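Local coordinates for protein metallo-beta-lactamase 1 (Acinetobacter baumannii, PDB 5MMD) that probably hydrolyses the amide bond of beta-lactam antibiotics with the help of zinc, giving substituted beta-amino acids and antibiotic resistance, at residues Ser100-Glu105 against His140-Leu145. Numbering follows the deposited sequence.
With ZN (zinc ion), chain E.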
loop_
_atom_site.group_PDB
_atom_site.type_symbol
_atom_site.label_atom_id
_atom_site.label_comp_id
_atom_site.label_asym_id
_atom_site.label_seq_id
_atom_site.Cartn_x
_atom_site.Cartn_y
_atom_site.Cartn_z
ATOM N N SER A 100 10.874 2.480 -1.806
ATOM C CA SER A 100 11.654 3.051 -2.905
ATOM C C SER A 100 12.702 4.053 -2.352
ATOM O O SER A 100 12.563 4.571 -1.246
ATOM C CB SER A 100 10.749 3.759 -3.906
ATOM O OG SER A 100 10.218 4.967 -3.350
ATOM N N ALA A 101 13.757 4.303 -3.118
ATOM C CA ALA A 101 14.759 5.315 -2.715
ATOM C C ALA A 101 14.067 6.684 -2.489
ATOM O O ALA A 101 14.401 7.386 -1.565
ATOM C CB ALA A 101 15.817 5.440 -3.725
ATOM N N LEU A 102 13.087 7.008 -3.329
ATOM C CA LEU A 102 12.370 8.281 -3.258
ATOM C C LEU A 102 11.544 8.356 -1.960
ATOM O O LEU A 102 11.556 9.351 -1.216
ATOM C CB LEU A 102 11.452 8.447 -4.468
ATOM C CG LEU A 102 10.551 9.678 -4.428
ATOM C CD1 LEU A 102 11.391 10.954 -4.132
ATOM C CD2 LEU A 102 9.814 9.814 -5.723
ATOM N N THR A 103 10.833 7.282 -1.683
ATOM C CA THR A 103 10.095 7.220 -0.440
ATOM C C THR A 103 11.046 7.423 0.762
ATOM O O THR A 103 10.743 8.199 1.659
ATOM C CB THR A 103 9.357 5.908 -0.315
ATOM O OG1 THR A 103 8.216 5.959 -1.173
ATOM C CG2 THR A 103 8.910 5.667 1.123
ATOM N N ASN A 104 12.202 6.748 0.753
ATOM C CA ASN A 104 13.169 6.900 1.843
ATOM C C ASN A 104 13.697 8.338 1.937
ATOM O O ASN A 104 13.973 8.830 3.018
ATOM C CB ASN A 104 14.344 5.904 1.695
ATOM C CG ASN A 104 14.191 4.695 2.615
ATOM O OD1 ASN A 104 13.175 4.555 3.308
ATOM N ND2 ASN A 104 15.201 3.814 2.628
ATOM N N GLU A 105 13.811 9.023 0.811
ATOM C CA GLU A 105 14.339 10.383 0.859
ATOM C C GLU A 105 13.334 11.309 1.516
ATOM O O GLU A 105 13.724 12.218 2.261
ATOM C CB GLU A 105 14.686 10.882 -0.528
ATOM C CG GLU A 105 15.992 10.322 -1.061
ATOM C CD GLU A 105 17.246 10.765 -0.264
ATOM O OE1 GLU A 105 17.332 11.930 0.211
ATOM O OE2 GLU A 105 18.173 9.928 -0.113
ATOM N N HIS A 140 -1.709 10.119 -5.849
ATOM C CA HIS A 140 -1.904 10.410 -4.444
ATOM C C HIS A 140 -0.699 11.173 -3.875
ATOM O O HIS A 140 -0.875 12.121 -3.104
ATOM C CB HIS A 140 -2.121 9.123 -3.699
ATOM C CG HIS A 140 -2.140 9.265 -2.216
ATOM N ND1 HIS A 140 -3.158 9.902 -1.536
ATOM C CD2 HIS A 140 -1.247 8.861 -1.277
ATOM C CE1 HIS A 140 -2.880 9.878 -0.233
ATOM N NE2 HIS A 140 -1.724 9.254 -0.054
ATOM N N THR A 141 0.507 10.697 -4.240
ATOM C CA THR A 141 1.771 11.318 -3.873
ATOM C C THR A 141 2.769 11.101 -5.007
ATOM O O THR A 141 2.554 10.284 -5.925
ATOM C CB THR A 141 2.362 10.761 -2.546
ATOM O OG1 THR A 141 2.537 9.332 -2.628
ATOM C CG2 THR A 141 1.458 11.118 -1.361
ATOM N N ILE A 142 3.893 11.798 -4.932
ATOM C CA ILE A 142 4.904 11.681 -5.941
ATOM C C ILE A 142 5.533 10.275 -5.891
ATOM O O ILE A 142 6.024 9.808 -6.895
ATOM C CB ILE A 142 6.002 12.765 -5.766
ATOM C CG1 ILE A 142 6.994 12.731 -6.936
ATOM C CG2 ILE A 142 6.727 12.570 -4.459
ATOM C CD1 ILE A 142 6.380 12.987 -8.337
ATOM N N ASP A 143 5.516 9.607 -4.732
ATOM C CA ASP A 143 6.281 8.354 -4.601
ATOM C C ASP A 143 5.424 7.090 -4.654
ATOM O O ASP A 143 5.974 5.983 -4.556
ATOM C CB ASP A 143 7.089 8.349 -3.300
ATOM C CG ASP A 143 6.213 8.531 -2.045
ATOM O OD1 ASP A 143 5.178 9.201 -2.144
ATOM O OD2 ASP A 143 6.570 8.017 -0.954
ATOM N N ASN A 144 4.106 7.232 -4.829
ATOM C CA ASN A 144 3.224 6.081 -4.585
ATOM C C ASN A 144 3.562 4.929 -5.541
ATOM O O ASN A 144 3.803 5.120 -6.737
ATOM C CB ASN A 144 1.712 6.409 -4.639
ATOM C CG ASN A 144 1.267 7.265 -5.829
ATOM O OD1 ASN A 144 0.266 7.990 -5.692
ATOM N ND2 ASN A 144 1.914 7.156 -6.975
ATOM N N LEU A 145 3.623 3.742 -4.943
ATOM C CA LEU A 145 3.869 2.478 -5.642
ATOM C C LEU A 145 2.647 1.554 -5.589
ATOM O O LEU A 145 1.850 1.629 -4.657
ATOM C CB LEU A 145 5.034 1.712 -5.004
ATOM C CG LEU A 145 6.367 2.396 -4.785
ATOM C CD1 LEU A 145 7.377 1.498 -4.021
ATOM C CD2 LEU A 145 6.927 2.792 -6.139
HETATM ZN ZN ZN E . -1.023 8.790 1.671
HETATM O O HOH W 1 8.667 5.965 -5.286
HETATM O O HOH W 2 -2.262 8.234 2.857
#
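The first turn of helix 101-109 meets segment 140-145, in the loop between strands 131-134 and 146-149, and Thr103 and Asp143 come nearest, with CA atoms 5.8 Å apart. Their side chains cross at about a right angle. Thr103 OG1 donates a hydrogen bond of 2.6 Å to Asp143 OD2. The hydroxyl meets Asp143 OD2 on the anti side of the carboxylate, 20° out of its plane. Thr103 OG1 lies beside its own backbone N and opposite the carbonyl carbon (chi1 -76°), which turns the hydroxyl to the loop. The other carboxylate oxygen, Asp143 OD1, accepts from Thr141 OG1 at 2.7 Å, on the syn side. Ser79 N adds a weak hydrogen bond to Asp143 OD2. The buried carboxylate is thus gripped at both oxygens, which limits its rotation.

Ser100 is the N-cap of the helix. Its OG accepts from Thr103 N at 2.9 Å, so one threonine links the cap to the aspartate. Water 1 bridges the segments: it lies 2.7 Å from Ser100 OG and donates to Asp143 O. Apolar contacts flank this polar centre. Leu102 CG packs on Asp143 CB at 3.9 Å, and its CD2 lies near Ile142 CG1. Further along the loop, Leu145 CD1 touches Ser100 CB at 4.1 Å. Phe119 of strand 117-119 touches both Ser100 and Leu145.

At the far end of segment 140-145 from Leu145, His140 binds zinc through NE2 at 1.9 Å. His78, His80 and water 2 also bind this ion. The side chain of Asp143 also touches His78, so it lies in the second shell of this zinc and ties the helix start to it. This is the three-histidine zinc site of a class B metallo-beta-lactamase, at one edge of the alpha-beta/beta-alpha sandwich of the metallo-beta-lactamase fold.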